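PDB 4XBZ: EvdO1 from Micromonospora carbonacea, which probably acts as a non-haem, metal- and oxoglutarate-dependent oxygenase, carrying out an oxidative cyclization in orthosomycin antibiotic biosynthesis. Local coordinates for residues 159-170 against 195-205. Sequence-based numbering, arbitrary orientation.
Sequences WHRDAGLYDNAV and WCIPESNYWGD. With NI (nickel (II) ion), chain I.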
ATOM      1  N   TRP A 159     -17.098  -3.803 -19.463  1.00 26.97           N
ATOM      2  CA  TRP A 159     -15.804  -3.419 -18.920  1.00 31.46           C
ATOM      3  C   TRP A 159     -15.802  -2.001 -18.341  1.00 32.99           C
ATOM      4  O   TRP A 159     -16.175  -1.025 -19.006  1.00 30.10           O
ATOM      5  CB  TRP A 159     -14.734  -3.526 -19.992  1.00 28.09           C
ATOM      6  CG  TRP A 159     -14.562  -4.897 -20.535  1.00 33.50           C
ATOM      7  CD1 TRP A 159     -15.137  -5.410 -21.663  1.00 32.09           C
ATOM      8  CD2 TRP A 159     -13.755  -5.943 -19.982  1.00 32.43           C
ATOM      9  NE1 TRP A 159     -14.733  -6.703 -21.847  1.00 34.02           N
ATOM     10  CE2 TRP A 159     -13.883  -7.057 -20.832  1.00 33.99           C
ATOM     11  CE3 TRP A 159     -12.935  -6.043 -18.854  1.00 31.04           C
ATOM     12  CZ2 TRP A 159     -13.221  -8.261 -20.593  1.00 29.82           C
ATOM     13  CZ3 TRP A 159     -12.276  -7.240 -18.616  1.00 34.40           C
ATOM     14  CH2 TRP A 159     -12.425  -8.333 -19.486  1.00 34.36           C
ATOM     15  N   HIS A 160     -15.355  -1.890 -17.097  1.00 31.95           N
ATOM     16  CA  HIS A 160     -15.417  -0.616 -16.411  1.00 31.14           C
ATOM     17  C   HIS A 160     -14.407  -0.564 -15.281  1.00 29.70           C
ATOM     18  O   HIS A 160     -13.958  -1.595 -14.779  1.00 31.55           O
ATOM     19  CB  HIS A 160     -16.829  -0.390 -15.858  1.00 27.60           C
ATOM     20  CG  HIS A 160     -17.184  -1.330 -14.746  1.00 36.06           C
ATOM     21  ND1 HIS A 160     -17.398  -2.677 -14.950  1.00 34.31           N
ATOM     22  CD2 HIS A 160     -17.328  -1.125 -13.414  1.00 38.16           C
ATOM     23  CE1 HIS A 160     -17.676  -3.260 -13.795  1.00 35.77           C
ATOM     24  NE2 HIS A 160     -17.638  -2.339 -12.847  1.00 37.57           N
ATOM     25  N   ARG A 161     -14.052   0.654 -14.896  1.00 34.20           N
ATOM     26  CA  ARG A 161     -13.436   0.916 -13.607  1.00 31.68           C
ATOM     27  C   ARG A 161     -14.537   1.236 -12.608  1.00 34.02           C
ATOM     28  O   ARG A 161     -15.607   1.707 -12.993  1.00 36.28           O
ATOM     29  CB  ARG A 161     -12.458   2.081 -13.692  1.00 32.70           C
ATOM     30  CG  ARG A 161     -11.090   1.741 -14.234  1.00 30.97           C
ATOM     31  CD  ARG A 161     -10.193   2.985 -14.163  1.00 27.24           C
ATOM     32  NE  ARG A 161      -8.792   2.647 -14.389  1.00 28.15           N
ATOM     33  CZ  ARG A 161      -7.856   3.526 -14.738  1.00 32.01           C
ATOM     34  NH1 ARG A 161      -8.171   4.807 -14.907  1.00 27.41           N
ATOM     35  NH2 ARG A 161      -6.599   3.123 -14.912  1.00 28.37           N
ATOM     36  N   ASP A 162     -14.279   0.977 -11.333  1.00 35.33           N
ATOM     37  CA  ASP A 162     -15.182   1.415 -10.277  1.00 37.89           C
ATOM     38  C   ASP A 162     -14.916   2.895 -10.002  1.00 39.70           C
ATOM     39  O   ASP A 162     -13.828   3.382 -10.285  1.00 41.19           O
ATOM     40  CB  ASP A 162     -15.003   0.551  -9.023  1.00 37.60           C
ATOM     41  CG  ASP A 162     -15.434  -0.899  -9.255  1.00 40.69           C
ATOM     42  OD1 ASP A 162     -16.452  -1.101  -9.945  1.00 40.86           O
ATOM     43  OD2 ASP A 162     -14.768  -1.834  -8.764  1.00 40.83           O
ATOM     44  N   ALA A 163     -15.905   3.620  -9.482  1.00 42.33           N
ATOM     45  CA  ALA A 163     -15.746   5.066  -9.310  1.00 44.15           C
ATOM     46  C   ALA A 163     -14.762   5.412  -8.203  1.00 44.87           C
ATOM     47  O   ALA A 163     -14.980   5.074  -7.039  1.00 42.24           O
ATOM     48  CB  ALA A 163     -17.082   5.728  -9.027  1.00 38.78           C
ATOM     49  N   GLY A 164     -13.687   6.106  -8.567  1.00 48.37           N
ATOM     50  CA  GLY A 164     -12.755   6.606  -7.574  1.00 40.93           C
ATOM     51  C   GLY A 164     -13.081   8.010  -7.101  1.00 39.83           C
ATOM     52  O   GLY A 164     -12.803   8.355  -5.948  1.00 37.32           O
ATOM     53  N   LEU A 165     -13.671   8.803  -8.002  1.00 42.71           N
ATOM     54  CA  LEU A 165     -13.874  10.251  -7.834  1.00 44.98           C
ATOM     55  C   LEU A 165     -12.534  11.033  -7.745  1.00 40.73           C
ATOM     56  O   LEU A 165     -12.519  12.201  -7.343  1.00 40.87           O
ATOM     57  CB  LEU A 165     -14.783  10.550  -6.595  1.00 39.14           C
ATOM     58  CG  LEU A 165     -15.045  11.997  -6.095  1.00 39.52           C
ATOM     59  CD1 LEU A 165     -16.515  12.294  -5.795  1.00 41.19           C
ATOM     60  CD2 LEU A 165     -14.126  12.411  -4.900  1.00 35.99           C
ATOM     61  N   TYR A 166     -11.401  10.456  -8.142  1.00 34.40           N
ATOM     62  CA  TYR A 166     -10.170  11.251  -7.947  1.00 35.58           C
ATOM     63  C   TYR A 166      -9.529  11.754  -9.236  1.00 35.23           C
ATOM     64  O   TYR A 166      -9.305  10.996 -10.183  1.00 37.09           O
ATOM     65  CB  TYR A 166      -9.123  10.472  -7.138  1.00 32.33           C
ATOM     66  CG  TYR A 166      -9.602  10.076  -5.763  1.00 34.65           C
ATOM     67  CD1 TYR A 166     -10.357  10.958  -4.986  1.00 32.52           C
ATOM     68  CD2 TYR A 166      -9.330   8.810  -5.249  1.00 26.57           C
ATOM     69  CE1 TYR A 166     -10.825  10.585  -3.725  1.00 30.34           C
ATOM     70  CE2 TYR A 166      -9.783   8.431  -3.992  1.00 25.76           C
ATOM     71  CZ  TYR A 166     -10.533   9.316  -3.235  1.00 31.78           C
ATOM     72  OH  TYR A 166     -10.989   8.929  -1.990  1.00 29.12           O
ATOM     73  N   ASP A 167      -9.240  13.050  -9.263  1.00 33.57           N
ATOM     74  CA  ASP A 167      -8.325  13.579 -10.253  1.00 33.31           C
ATOM     75  C   ASP A 167      -6.985  12.882 -10.064  1.00 32.92           C
ATOM     76  O   ASP A 167      -6.607  12.586  -8.935  1.00 32.41           O
ATOM     77  CB  ASP A 167      -8.165  15.083 -10.105  1.00 36.86           C
ATOM     78  CG  ASP A 167      -9.405  15.840 -10.499  1.00 39.66           C
ATOM     79  OD1 ASP A 167     -10.119  15.374 -11.412  1.00 41.19           O
ATOM     80  OD2 ASP A 167      -9.663  16.899  -9.888  1.00 42.94           O
ATOM     81  N   ASN A 168      -6.284  12.623 -11.167  1.00 31.63           N
ATOM     82  CA  ASN A 168      -4.989  11.948 -11.141  1.00 31.10           C
ATOM     83  C   ASN A 168      -5.095  10.602 -10.421  1.00 32.81           C
ATOM     84  O   ASN A 168      -4.285  10.273  -9.542  1.00 29.06           O
ATOM     85  CB  ASN A 168      -3.925  12.840 -10.475  1.00 31.39           C
ATOM     86  CG  ASN A 168      -3.849  14.227 -11.099  1.00 29.59           C
ATOM     87  OD1 ASN A 168      -3.477  14.374 -12.263  1.00 31.35           O
ATOM     88  ND2 ASN A 168      -4.185  15.252 -10.317  1.00 26.48           N
ATOM     89  N   ALA A 169      -6.109   9.835 -10.811  1.00 31.43           N
ATOM     90  CA  ALA A 169      -6.490   8.637 -10.086  1.00 28.15           C
ATOM     91  C   ALA A 169      -5.319   7.666  -9.963  1.00 27.23           C
ATOM     92  O   ALA A 169      -5.068   7.122  -8.894  1.00 29.57           O
ATOM     93  CB  ALA A 169      -7.684   7.970 -10.762  1.00 25.01           C
ATOM     94  N   VAL A 170      -4.589   7.463 -11.048  1.00 27.27           N
ATOM     95  CA  VAL A 170      -3.460   6.532 -11.035  1.00 25.00           C
ATOM     96  C   VAL A 170      -2.325   7.006 -10.124  1.00 24.66           C
ATOM     97  O   VAL A 170      -1.760   6.217  -9.368  1.00 26.11           O
ATOM     98  CB  VAL A 170      -2.936   6.303 -12.457  1.00 28.07           C
ATOM     99  CG1 VAL A 170      -1.597   5.515 -12.444  1.00 24.20           C
ATOM    100  CG2 VAL A 170      -4.021   5.590 -13.294  1.00 22.23           C
ATOM    101  N   TRP A 195     -13.834 -11.183 -14.892  1.00 27.04           N
ATOM    102  CA  TRP A 195     -12.577 -11.122 -15.629  1.00 30.42           C
ATOM    103  C   TRP A 195     -11.961  -9.738 -15.443  1.00 31.21           C
ATOM    104  O   TRP A 195     -12.659  -8.750 -15.246  1.00 26.77           O
ATOM    105  CB  TRP A 195     -12.783 -11.424 -17.120  1.00 27.63           C
ATOM    106  CG  TRP A 195     -13.291 -12.815 -17.411  1.00 30.52           C
ATOM    107  CD1 TRP A 195     -14.552 -13.282 -17.203  1.00 31.66           C
ATOM    108  CD2 TRP A 195     -12.552 -13.905 -17.983  1.00 34.95           C
ATOM    109  NE1 TRP A 195     -14.646 -14.591 -17.594  1.00 33.45           N
ATOM    110  CE2 TRP A 195     -13.433 -15.002 -18.074  1.00 33.58           C
ATOM    111  CE3 TRP A 195     -11.232 -14.063 -18.417  1.00 32.19           C
ATOM    112  CZ2 TRP A 195     -13.041 -16.240 -18.584  1.00 36.67           C
ATOM    113  CZ3 TRP A 195     -10.841 -15.294 -18.920  1.00 40.31           C
ATOM    114  CH2 TRP A 195     -11.745 -16.366 -19.006  1.00 37.28           C
ATOM    115  N   CYS A 196     -10.646  -9.654 -15.497  1.00 29.21           N
ATOM    116  CA  CYS A 196     -10.044  -8.341 -15.384  1.00 34.65           C
ATOM    117  C   CYS A 196      -8.794  -8.232 -16.226  1.00 33.21           C
ATOM    118  O   CYS A 196      -8.197  -9.246 -16.599  1.00 34.48           O
ATOM    119  CB  CYS A 196      -9.734  -8.030 -13.928  1.00 33.74           C
ATOM    120  SG  CYS A 196      -8.633  -9.202 -13.203  1.00 48.36           S
ATOM    121  N   ILE A 197      -8.407  -6.999 -16.533  1.00 33.45           N
ATOM    122  CA  ILE A 197      -7.160  -6.767 -17.248  1.00 32.61           C
ATOM    123  C   ILE A 197      -6.055  -6.359 -16.274  1.00 30.53           C
ATOM    124  O   ILE A 197      -6.024  -5.220 -15.797  1.00 29.06           O
ATOM    125  CB  ILE A 197      -7.328  -5.705 -18.343  1.00 32.33           C
ATOM    126  CG1 ILE A 197      -8.391  -6.172 -19.343  1.00 32.36           C
ATOM    127  CG2 ILE A 197      -5.977  -5.440 -19.039  1.00 30.88           C
ATOM    128  CD1 ILE A 197      -8.845  -5.122 -20.305  1.00 33.92           C
ATOM    129  N   PRO A 198      -5.152  -7.301 -15.969  1.00 32.31           N
ATOM    130  CA  PRO A 198      -4.028  -7.031 -15.058  1.00 31.90           C
ATOM    131  C   PRO A 198      -3.280  -5.751 -15.439  1.00 29.88           C
ATOM    132  O   PRO A 198      -3.123  -5.479 -16.627  1.00 31.85           O
ATOM    133  CB  PRO A 198      -3.118  -8.257 -15.230  1.00 28.55           C
ATOM    134  CG  PRO A 198      -3.994  -9.322 -15.796  1.00 27.75           C
ATOM    135  CD  PRO A 198      -5.064  -8.634 -16.598  1.00 29.78           C
ATOM    136  N   GLU A 199      -2.876  -4.969 -14.443  1.00 28.25           N
ATOM    137  CA  GLU A 199      -2.071  -3.764 -14.642  1.00 28.37           C
ATOM    138  C   GLU A 199      -2.809  -2.638 -15.356  1.00 26.09           C
ATOM    139  O   GLU A 199      -2.229  -1.580 -15.598  1.00 29.47           O
ATOM    140  CB  GLU A 199      -0.780  -4.085 -15.412  1.00 28.43           C
ATOM    141  CG  GLU A 199       0.036  -5.207 -14.822  1.00 29.65           C
ATOM    142  CD  GLU A 199       1.362  -5.413 -15.546  1.00 34.28           C
ATOM    143  OE1 GLU A 199       1.574  -4.802 -16.611  1.00 37.00           O
ATOM    144  OE2 GLU A 199       2.207  -6.167 -15.034  1.00 37.39           O
ATOM    145  N   SER A 200      -4.088  -2.817 -15.659  1.00 27.55           N
ATOM    146  CA  SER A 200      -4.842  -1.702 -16.234  1.00 25.59           C
ATOM    147  C   SER A 200      -5.104  -0.639 -15.170  1.00 24.21           C
ATOM    148  O   SER A 200      -5.532   0.470 -15.490  1.00 26.11           O
ATOM    149  CB  SER A 200      -6.163  -2.177 -16.862  1.00 28.75           C
ATOM    150  OG  SER A 200      -6.985  -2.858 -15.924  1.00 27.14           O
ATOM    151  N   ASN A 201      -4.840  -0.970 -13.906  1.00 26.26           N
ATOM    152  CA  ASN A 201      -4.893   0.034 -12.828  1.00 28.35           C
ATOM    153  C   ASN A 201      -3.881   1.170 -12.999  1.00 26.88           C
ATOM    154  O   ASN A 201      -3.973   2.172 -12.292  1.00 28.83           O
ATOM    155  CB  ASN A 201      -4.675  -0.616 -11.455  1.00 28.74           C
ATOM    156  CG  ASN A 201      -3.571  -1.660 -11.476  1.00 28.24           C
ATOM    157  OD1 ASN A 201      -3.615  -2.566 -12.293  1.00 28.29           O
ATOM    158  ND2 ASN A 201      -2.574  -1.537 -10.580  1.00 25.35           N
ATOM    159  N   TYR A 202      -2.917   1.027 -13.910  1.00 22.47           N
ATOM    160  CA  TYR A 202      -2.002   2.142 -14.189  1.00 28.47           C
ATOM    161  C   TYR A 202      -2.240   2.860 -15.532  1.00 29.86           C
ATOM    162  O   TYR A 202      -1.498   3.774 -15.888  1.00 30.32           O
ATOM    163  CB  TYR A 202      -0.547   1.661 -14.134  1.00 25.40           C
ATOM    164  CG  TYR A 202      -0.120   1.166 -12.777  1.00 25.92           C
ATOM    165  CD1 TYR A 202       0.126   2.059 -11.732  1.00 25.03           C
ATOM    166  CD2 TYR A 202       0.050  -0.192 -12.531  1.00 25.00           C
ATOM    167  CE1 TYR A 202       0.521   1.609 -10.479  1.00 20.93           C
ATOM    168  CE2 TYR A 202       0.452  -0.649 -11.277  1.00 23.20           C
ATOM    169  CZ  TYR A 202       0.682   0.257 -10.262  1.00 23.44           C
ATOM    170  OH  TYR A 202       1.081  -0.183  -9.020  1.00 28.27           O
ATOM    171  N   TRP A 203      -3.264   2.455 -16.280  1.00 31.45           N
ATOM    172  CA  TRP A 203      -3.521   3.065 -17.586  1.00 29.54           C
ATOM    173  C   TRP A 203      -4.010   4.501 -17.456  1.00 30.80           C
ATOM    174  O   TRP A 203      -4.865   4.802 -16.618  1.00 30.57           O
ATOM    175  CB  TRP A 203      -4.559   2.253 -18.384  1.00 32.53           C
ATOM    176  CG  TRP A 203      -4.093   0.906 -18.859  1.00 27.20           C
ATOM    177  CD1 TRP A 203      -2.851   0.359 -18.701  1.00 30.37           C
ATOM    178  CD2 TRP A 203      -4.868  -0.062 -19.570  1.00 30.74           C
ATOM    179  NE1 TRP A 203      -2.810  -0.896 -19.256  1.00 28.96           N
ATOM    180  CE2 TRP A 203      -4.033  -1.175 -19.806  1.00 31.24           C
ATOM    181  CE3 TRP A 203      -6.194  -0.102 -20.025  1.00 28.18           C
ATOM    182  CZ2 TRP A 203      -4.478  -2.311 -20.479  1.00 30.65           C
ATOM    183  CZ3 TRP A 203      -6.631  -1.223 -20.687  1.00 30.89           C
ATOM    184  CH2 TRP A 203      -5.777  -2.322 -20.906  1.00 28.02           C
ATOM    185  N   GLY A 204      -3.482   5.389 -18.293  1.00 32.38           N
ATOM    186  CA  GLY A 204      -4.004   6.740 -18.374  1.00 33.68           C
ATOM    187  C   GLY A 204      -5.431   6.707 -18.887  1.00 33.85           C
ATOM    188  O   GLY A 204      -5.862   5.699 -19.422  1.00 33.66           O
ATOM    189  N   ASP A 205      -6.160   7.805 -18.720  1.00 36.27           N
ATOM    190  CA  ASP A 205      -7.553   7.880 -19.149  1.00 38.12           C
ATOM    191  C   ASP A 205      -7.762   7.518 -20.623  1.00 41.87           C
ATOM    192  O   ASP A 205      -8.721   6.816 -20.954  1.00 40.67           O
ATOM    193  CB  ASP A 205      -8.109   9.277 -18.870  1.00 37.39           C
ATOM    194  CG  ASP A 205      -8.401   9.495 -17.396  1.00 43.90           C
ATOM    195  OD1 ASP A 205      -7.847   8.738 -16.571  1.00 43.97           O
ATOM    196  OD2 ASP A 205      -9.174  10.417 -17.050  1.00 48.08           O
TER
HETATM  197 NI    NI I 401     -17.187  -3.276 -10.644  1.00 49.52          NI
HETATM  198  O   HOH W   1      -6.098   6.870 -15.759  1.00 29.27           O
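Trp159 brings CZ3 and CH2 of its indole up to residues 195-197: CZ3 is 3.7 Å from O of Trp195, CH2 is 3.9 Å from CB of Trp195, CZ3 also meets CG1 of Ile197, and CA of Cys196 sits at the ring edge. Arg161, its chain extended from CG to NE, carries its guanidinium to the 3-10 segment 200-202 and the residue after it. NH2 donates to Ser200 O at 2.9 Å and to Trp203 O at 3.0 Å, both bent (149° and 150°) and modestly tilted from the guanidinium plane, while NE bonds Leu241 O. NH1 reaches a water that in turn donates to Trp203 O and Asp205 OD1. His160 and Asp162, which flank Arg161 in sequence, make no contact with residues 195-205; His160 NE2 and Asp162 OD1 each bind nickel at 2.4 Å, and with His244 they form the facial triad of a double-stranded beta-helix oxygenase, its first two ligands in the usual His-X-Asp order. Replacing Arg161 by alanine is likely to leave the carbonyls of Ser200, Trp203 and Leu241 without the arginine donor and the water without its NH1 partner. In Val170, chi1 of 170° sets CG1 anti to the backbone N, where it meets the Tyr202 ring edge, CG1 to CD1 3.9 Å, and its CG2 packs 3.5 Å from Trp203 O.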